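Local coordinates for putative capsid protein of prophage (Escherichia coli CFT073, PDB 3BQW), which probably serves as a major capsid protein of a prophage, a subunit of the shell that would enclose the phage genome, at residues E181-K184 with E185-Y188; G210-V213 with W214-L217; I298-Q301 with E302-R305. One frame throughout, in Å; residues are numbered along the deposited sequence.

Interaction 1 of 3, residues E181-K184 with E185-Y188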
loop_
_atom_site.group_PDB
_atom_site.type_symbol
_atom_site.label_atom_id
_atom_site.label_comp_id
_atom_site.label_asym_id
_atom_site.label_seq_id
_atom_site.Cartn_x
_atom_site.Cartn_y
_atom_site.Cartn_z
ATOM N N GLU A 181 -31.029 0.058 -8.672
ATOM C CA GLU A 181 -32.467 0.184 -8.697
ATOM C C GLU A 181 -32.934 1.589 -9.039
ATOM O O GLU A 181 -34.138 1.852 -9.033
ATOM C CB GLU A 181 -33.036 -0.221 -7.321
ATOM C CG GLU A 181 -32.878 -1.710 -7.019
ATOM C CD GLU A 181 -33.428 -2.123 -5.654
ATOM O OE1 GLU A 181 -33.916 -1.247 -4.905
ATOM O OE2 GLU A 181 -33.350 -3.335 -5.326
ATOM N N GLN A 182 -32.016 2.504 -9.331
ATOM C CA GLN A 182 -32.430 3.869 -9.630
ATOM C C GLN A 182 -32.664 4.073 -11.109
ATOM O O GLN A 182 -32.188 3.301 -11.939
ATOM C CB GLN A 182 -31.425 4.887 -9.089
ATOM C CG GLN A 182 -31.171 4.777 -7.598
ATOM C CD GLN A 182 -32.447 4.725 -6.788
ATOM O OE1 GLN A 182 -33.341 5.537 -6.992
ATOM N NE2 GLN A 182 -32.553 3.750 -5.889
ATOM N N ASP A 183 -33.426 5.112 -11.426
ATOM C CA ASP A 183 -33.712 5.472 -12.793
ATOM C C ASP A 183 -32.509 6.244 -13.289
ATOM O O ASP A 183 -32.232 7.353 -12.831
ATOM C CB ASP A 183 -34.997 6.324 -12.881
ATOM C CG ASP A 183 -35.346 6.731 -14.310
ATOM O OD1 ASP A 183 -34.540 6.514 -15.236
ATOM O OD2 ASP A 183 -36.441 7.284 -14.510
ATOM N N LYS A 184 -31.800 5.626 -14.224
ATOM C CA LYS A 184 -30.561 6.153 -14.763
ATOM C C LYS A 184 -30.749 7.438 -15.546
ATOM O O LYS A 184 -29.811 8.214 -15.699
ATOM C CB LYS A 184 -29.903 5.092 -15.650
ATOM C CG LYS A 184 -29.524 3.801 -14.908
ATOM C CD LYS A 184 -28.763 4.081 -13.621
ATOM C CE LYS A 184 -28.106 2.819 -13.067
ATOM N NZ LYS A 184 -29.120 1.972 -12.389
ATOM N N GLU A 185 -31.967 7.676 -16.027
ATOM C CA GLU A 185 -32.273 8.922 -16.706
ATOM C C GLU A 185 -32.566 10.072 -15.752
ATOM O O GLU A 185 -32.341 11.220 -16.106
ATOM C CB GLU A 185 -33.444 8.713 -17.668
ATOM C CG GLU A 185 -33.129 7.710 -18.743
ATOM C CD GLU A 185 -32.123 8.244 -19.746
ATOM O OE1 GLU A 185 -32.469 9.208 -20.468
ATOM O OE2 GLU A 185 -31.001 7.704 -19.822
ATOM N N THR A 186 -33.051 9.791 -14.548
ATOM C CA THR A 186 -33.583 10.864 -13.695
ATOM C C THR A 186 -32.934 11.036 -12.328
ATOM O O THR A 186 -33.061 12.090 -11.706
ATOM C CB THR A 186 -35.102 10.716 -13.500
ATOM O OG1 THR A 186 -35.382 9.508 -12.784
ATOM C CG2 THR A 186 -35.815 10.702 -14.860
ATOM N N HIS A 187 -32.231 10.021 -11.860
ATOM C CA HIS A 187 -31.619 10.081 -10.541
ATOM C C HIS A 187 -30.338 10.925 -10.531
ATOM O O HIS A 187 -29.524 10.858 -11.458
ATOM C CB HIS A 187 -31.332 8.677 -10.052
ATOM C CG HIS A 187 -31.032 8.618 -8.599
ATOM N ND1 HIS A 187 -29.781 8.290 -8.108
ATOM C CD2 HIS A 187 -31.808 8.891 -7.525
ATOM C CE1 HIS A 187 -29.812 8.350 -6.787
ATOM N NE2 HIS A 187 -31.030 8.713 -6.409
ATOM N N TYR A 188 -30.195 11.743 -9.486
ATOM C CA TYR A 188 -28.996 12.538 -9.259
ATOM C C TYR A 188 -28.110 11.831 -8.240
ATOM O O TYR A 188 -28.328 11.968 -7.038
ATOM C CB TYR A 188 -29.373 13.940 -8.779
ATOM C CG TYR A 188 -30.057 14.767 -9.851
ATOM C CD1 TYR A 188 -29.347 15.713 -10.585
ATOM C CD2 TYR A 188 -31.408 14.591 -10.144
ATOM C CE1 TYR A 188 -29.962 16.463 -11.577
ATOM C CE2 TYR A 188 -32.035 15.344 -11.133
ATOM C CZ TYR A 188 -31.304 16.277 -11.845
ATOM O OH TYR A 188 -31.914 17.029 -12.819
HETATM O O HOH W 1 -29.262 10.079 -13.944
#
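Gln182 lies across one face of the His187 imidazole: its CG sits 3.8 Å from the ring centroid and only 10° off the ring normal, a CH-pi contact. The bend at chi2 of Gln182 (-49°) carries OE1 over toward the CD2 side of the ring, while NE2 is bound to the backbone oxygen of Lys178. Asp183 then uses three oxygens. Its CG stands anti to the backbone N (chi1 -180°), beside the carbonyl carbon, from where OD1 accepts from Glu185 N at 2.9 Å, the donor lying above the carboxylate plane; this i to i+2 bond defines an Asx turn. OD2 is 3.0 Å from Thr186 OG1, at best a weak bond. The backbone O of Asp183 accepts twice, from Thr186 N at 3.1 Å and from His187 N at 2.8 Å, so a beta turn and an alpha turn share one acceptor. Lys184 and Glu185 are the central residues of the beta turn. A water joins Lys184 O to His187 O, 2.6 Å from each, while Lys184 NZ folds back, bonding to Trp179 O and more weakly to Gln182 O. The whole turn is a surface feature of the loop between strand 170-172 and helix 190-198. Lys184 connects it to the residues after helix 211-218: its backbone bonds with Lys221 and its side chain touches Ser219 and Phe220.

Interaction 2 of 3, residues G210-V213 with W214-L217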
loop_
_atom_site.group_PDB
_atom_site.type_symbol
_atom_site.label_atom_id
_atom_site.label_comp_id
_atom_site.label_asym_id
_atom_site.label_seq_id
_atom_site.Cartn_x
_atom_site.Cartn_y
_atom_site.Cartn_z
ATOM N N GLY A 210 -13.747 1.454 -7.158
ATOM C CA GLY A 210 -13.587 0.246 -7.939
ATOM C C GLY A 210 -14.292 0.379 -9.285
ATOM O O GLY A 210 -15.069 1.325 -9.500
ATOM N N ALA A 211 -14.031 -0.590 -10.171
ATOM C CA ALA A 211 -14.483 -0.589 -11.565
ATOM C C ALA A 211 -15.981 -0.645 -11.729
ATOM O O ALA A 211 -16.540 -0.044 -12.642
ATOM C CB ALA A 211 -13.834 -1.779 -12.341
ATOM N N GLU A 212 -16.622 -1.406 -10.855
ATOM C CA GLU A 212 -18.050 -1.601 -10.900
ATOM C C GLU A 212 -18.731 -0.315 -10.458
ATOM O O GLU A 212 -19.706 0.107 -11.068
ATOM C CB GLU A 212 -18.423 -2.798 -10.028
ATOM C CG GLU A 212 -19.917 -3.051 -9.836
ATOM C CD GLU A 212 -20.678 -3.150 -11.126
ATOM O OE1 GLU A 212 -20.094 -3.609 -12.136
ATOM O OE2 GLU A 212 -21.882 -2.783 -11.131
ATOM N N VAL A 213 -18.178 0.340 -9.437
ATOM C CA VAL A 213 -18.659 1.663 -9.030
ATOM C C VAL A 213 -18.598 2.678 -10.175
ATOM O O VAL A 213 -19.564 3.393 -10.426
ATOM C CB VAL A 213 -17.919 2.240 -7.811
ATOM C CG1 VAL A 213 -18.475 3.637 -7.485
ATOM C CG2 VAL A 213 -18.042 1.312 -6.611
ATOM N N TRP A 214 -17.465 2.759 -10.851
ATOM C CA TRP A 214 -17.318 3.706 -11.947
ATOM C C TRP A 214 -18.305 3.414 -13.081
ATOM O O TRP A 214 -18.959 4.319 -13.554
ATOM C CB TRP A 214 -15.890 3.708 -12.470
ATOM C CG TRP A 214 -15.700 4.515 -13.694
ATOM C CD1 TRP A 214 -15.273 4.058 -14.907
ATOM C CD2 TRP A 214 -15.941 5.926 -13.858
ATOM N NE1 TRP A 214 -15.197 5.100 -15.803
ATOM C CE2 TRP A 214 -15.605 6.252 -15.195
ATOM C CE3 TRP A 214 -16.386 6.942 -13.005
ATOM C CZ2 TRP A 214 -15.702 7.546 -15.702
ATOM C CZ3 TRP A 214 -16.476 8.234 -13.500
ATOM C CH2 TRP A 214 -16.143 8.527 -14.849
ATOM N N ARG A 215 -18.425 2.145 -13.467
ATOM C CA ARG A 215 -19.409 1.694 -14.477
ATOM C C ARG A 215 -20.837 2.196 -14.164
ATOM O O ARG A 215 -21.532 2.769 -15.017
ATOM C CB ARG A 215 -19.366 0.151 -14.566
ATOM C CG ARG A 215 -20.173 -0.476 -15.685
ATOM C CD ARG A 215 -20.381 -2.009 -15.510
ATOM N NE ARG A 215 -21.290 -2.380 -14.410
ATOM C CZ ARG A 215 -22.618 -2.167 -14.403
ATOM N NH1 ARG A 215 -23.235 -1.597 -15.436
ATOM N NH2 ARG A 215 -23.356 -2.532 -13.353
ATOM N N THR A 216 -21.269 1.969 -12.927
ATOM C CA THR A 216 -22.605 2.350 -12.478
ATOM C C THR A 216 -22.801 3.870 -12.415
ATOM O O THR A 216 -23.767 4.405 -12.965
ATOM C CB THR A 216 -22.864 1.756 -11.091
ATOM O OG1 THR A 216 -22.658 0.346 -11.153
ATOM C CG2 THR A 216 -24.302 2.069 -10.601
ATOM N N LEU A 217 -21.872 4.559 -11.751
ATOM C CA LEU A 217 -21.903 6.013 -11.666
ATOM C C LEU A 217 -22.008 6.656 -13.038
ATOM O O LEU A 217 -22.790 7.571 -13.246
ATOM C CB LEU A 217 -20.674 6.531 -10.920
ATOM C CG LEU A 217 -20.596 8.060 -10.675
ATOM C CD1 LEU A 217 -21.886 8.615 -10.017
ATOM C CD2 LEU A 217 -19.373 8.394 -9.833
#
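Trp214 N closes the first turn of the helix on Gly210 O, at 3.1 Å, with Gly210 as N-cap; the bond shows the i to i+4 pattern already established there. Arg215 follows with its N on Ala211 O, and its side chain runs alongside that of Glu212, pointing the same way. The grip is side-on and twofold: NE of Arg215 reaches Glu212 OE1 at 2.8 Å with a nearly straight N-H...O angle of 178°, and NH2 of Arg215 reaches the syn lone pair of Glu212 OE2 at 2.7 Å. The two planes are turned 39° apart; OE1 lies in the guanidinium plane and OE2 somewhat off it. The bend of Arg215 at chi3 (70°) swings its guanidinium edge onto the carboxylate, giving an i to i+3 salt bridge in which Arg215 is exposed and Glu212 partly so. Thr216 grips the Glu212 carbonyl oxygen twice, through N at 3.1 Å and OG1 at 3.0 Å, from opposite faces of the carbonyl plane; the hydroxyl proton is thereby satisfied within the helix. Leu217 continues the pattern, its N 2.9 Å from Val213 O. Helix 211-218 rests directly on the preceding strand 206-209: Trp214 packs on Met209 and meets the Tyr227 ring edge-to-face, Leu217 touches Met207 and Met209, and Thr216 touches Trp179 and Ile350 in adjoining loops.

Interaction 3 of 3, residues I298-Q301 with E302-R305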
loop_
_atom_site.group_PDB
_atom_site.type_symbol
_atom_site.label_atom_id
_atom_site.label_comp_id
_atom_site.label_asym_id
_atom_site.label_seq_id
_atom_site.Cartn_x
_atom_site.Cartn_y
_atom_site.Cartn_z
ATOM N N ILE A 298 15.249 -3.088 11.618
ATOM C CA ILE A 298 15.746 -4.283 10.963
ATOM C C ILE A 298 16.405 -5.159 12.026
ATOM O O ILE A 298 17.167 -4.653 12.863
ATOM C CB ILE A 298 16.749 -3.935 9.873
ATOM C CG1 ILE A 298 16.149 -2.920 8.885
ATOM C CG2 ILE A 298 17.210 -5.209 9.162
ATOM C CD1 ILE A 298 15.056 -3.503 8.014
ATOM N N MET A 299 16.089 -6.455 12.007
ATOM C CA MET A 299 16.478 -7.373 13.074
ATOM C C MET A 299 17.562 -8.389 12.648
ATOM O O MET A 299 18.030 -9.169 13.472
ATOM C CB MET A 299 15.241 -8.082 13.667
ATOM C CG MET A 299 14.370 -7.158 14.552
ATOM S SD MET A 299 15.250 -6.230 15.886
ATOM C CE MET A 299 15.186 -7.466 17.185
ATOM N N ASP A 300 17.970 -8.338 11.385
ATOM C CA ASP A 300 19.066 -9.147 10.851
ATOM C C ASP A 300 20.391 -8.911 11.592
ATOM O O ASP A 300 20.797 -7.754 11.810
ATOM C CB ASP A 300 19.257 -8.811 9.365
ATOM C CG ASP A 300 20.316 -9.668 8.705
ATOM O OD1 ASP A 300 20.071 -10.885 8.547
ATOM O OD2 ASP A 300 21.374 -9.120 8.340
ATOM N N GLN A 301 21.080 -10.003 11.947
ATOM C CA GLN A 301 22.301 -9.884 12.732
ATOM C C GLN A 301 23.328 -8.976 12.075
ATOM O O GLN A 301 23.991 -8.211 12.769
ATOM C CB GLN A 301 22.943 -11.241 13.071
ATOM C CG GLN A 301 24.107 -11.068 14.081
ATOM C CD GLN A 301 24.764 -12.367 14.536
ATOM O OE1 GLN A 301 24.376 -12.965 15.552
ATOM N NE2 GLN A 301 25.799 -12.787 13.810
ATOM N N GLU A 302 23.460 -9.047 10.749
ATOM C CA GLU A 302 24.466 -8.234 10.056
ATOM C C GLU A 302 24.041 -6.775 10.047
ATOM O O GLU A 302 24.881 -5.871 10.107
ATOM C CB GLU A 302 24.707 -8.740 8.633
ATOM C CG GLU A 302 25.738 -7.944 7.832
ATOM C CD GLU A 302 27.184 -8.096 8.317
ATOM O OE1 GLU A 302 27.473 -8.981 9.165
ATOM O OE2 GLU A 302 28.048 -7.320 7.831
ATOM N N ALA A 303 22.736 -6.545 9.952
ATOM C CA ALA A 303 22.188 -5.205 10.156
ATOM C C ALA A 303 22.502 -4.748 11.588
ATOM O O ALA A 303 23.007 -3.643 11.792
ATOM C CB ALA A 303 20.674 -5.181 9.885
ATOM N N VAL A 304 22.218 -5.610 12.564
ATOM C CA VAL A 304 22.498 -5.292 13.990
ATOM C C VAL A 304 24.004 -5.065 14.235
ATOM O O VAL A 304 24.381 -4.048 14.818
ATOM C CB VAL A 304 21.930 -6.361 14.987
ATOM C CG1 VAL A 304 22.449 -6.117 16.389
ATOM C CG2 VAL A 304 20.416 -6.353 14.995
ATOM N N ARG A 305 24.846 -5.986 13.755
ATOM C CA ARG A 305 26.320 -5.861 13.883
ATOM C C ARG A 305 26.860 -4.511 13.399
ATOM O O ARG A 305 27.690 -3.897 14.052
ATOM C CB ARG A 305 27.024 -6.898 13.027
ATOM C CG ARG A 305 27.243 -8.265 13.617
ATOM C CD ARG A 305 28.562 -8.870 13.081
ATOM N NE ARG A 305 28.919 -8.489 11.691
ATOM C CZ ARG A 305 29.751 -7.488 11.335
ATOM N NH1 ARG A 305 30.336 -6.706 12.242
ATOM N NH2 ARG A 305 29.996 -7.245 10.047
#
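Asp300 OD2 is held by three groups: two amides at the start of helix 301-305, Glu302 N at 3.2 Å and Ala303 N at 3.3 Å, and the ammonium group of Lys316. Both amide bonds are weak, and the one to Glu302 is also poorly aligned, with an N-H...O angle of 129°; the salt bridge to Lys316 is the stronger partner. The carboxylate reaches forward to the first amides of the helix: with chi1 at -176°, CG points away from its own N and OD2 faces the amides of Glu302 and Ala303. Its negative charge would be stabilised by that lysine and by the amino end of the helix. The OD2 bonds make Asp300 the side-chain N-cap, closing the loop that follows strand 292-295 and starting a short helix. The backbone O of Asp300 receives Val304 N at 2.7 Å, and Gln301 O receives Arg305 N at 2.6 Å. Within the same short helix, Glu302 and Arg305 form a side-on i to i+3 salt bridge, NE of Arg305 being 3.0 Å from Glu302 OE1 and NH2 of Arg305 3.0 Å from Glu302 OE2. Neither oxygen is met squarely in its plane; NE comes in 41° above the carboxylate. On the buried side, the CG2 branch of Ile298 presses on the Ala303 methyl, 3.5 Å from CG2 to CB, an apolar contact under the capped turn. Ile298 and Asp300 also lie against Tyr314 of strand 314-319 and His332 of strand 327-338.

All three contacts are local, within eight consecutive residues each, and met in series, so none encloses or crosses another. Interaction 1 closes a reverse turn in the loop between strand 170-172 and helix 190-198. After that helix and strand 206-209, interaction 2 forms the body of helix 211-218. Their centres are 15 Å apart, their nearest atoms about 5 Å; the link is indirect, since Ser219, Phe220 and Lys221, between helix 211-218 and the start of 221-226, meet Lys184, and Trp179 meets Thr216. Interaction 3 lies on the opposite side of the chain's centre, where residues 298-305 join strands 292-295 and 314-319, both paired with strand 327-338 in one mixed sheet, separate from that of strand 206-209.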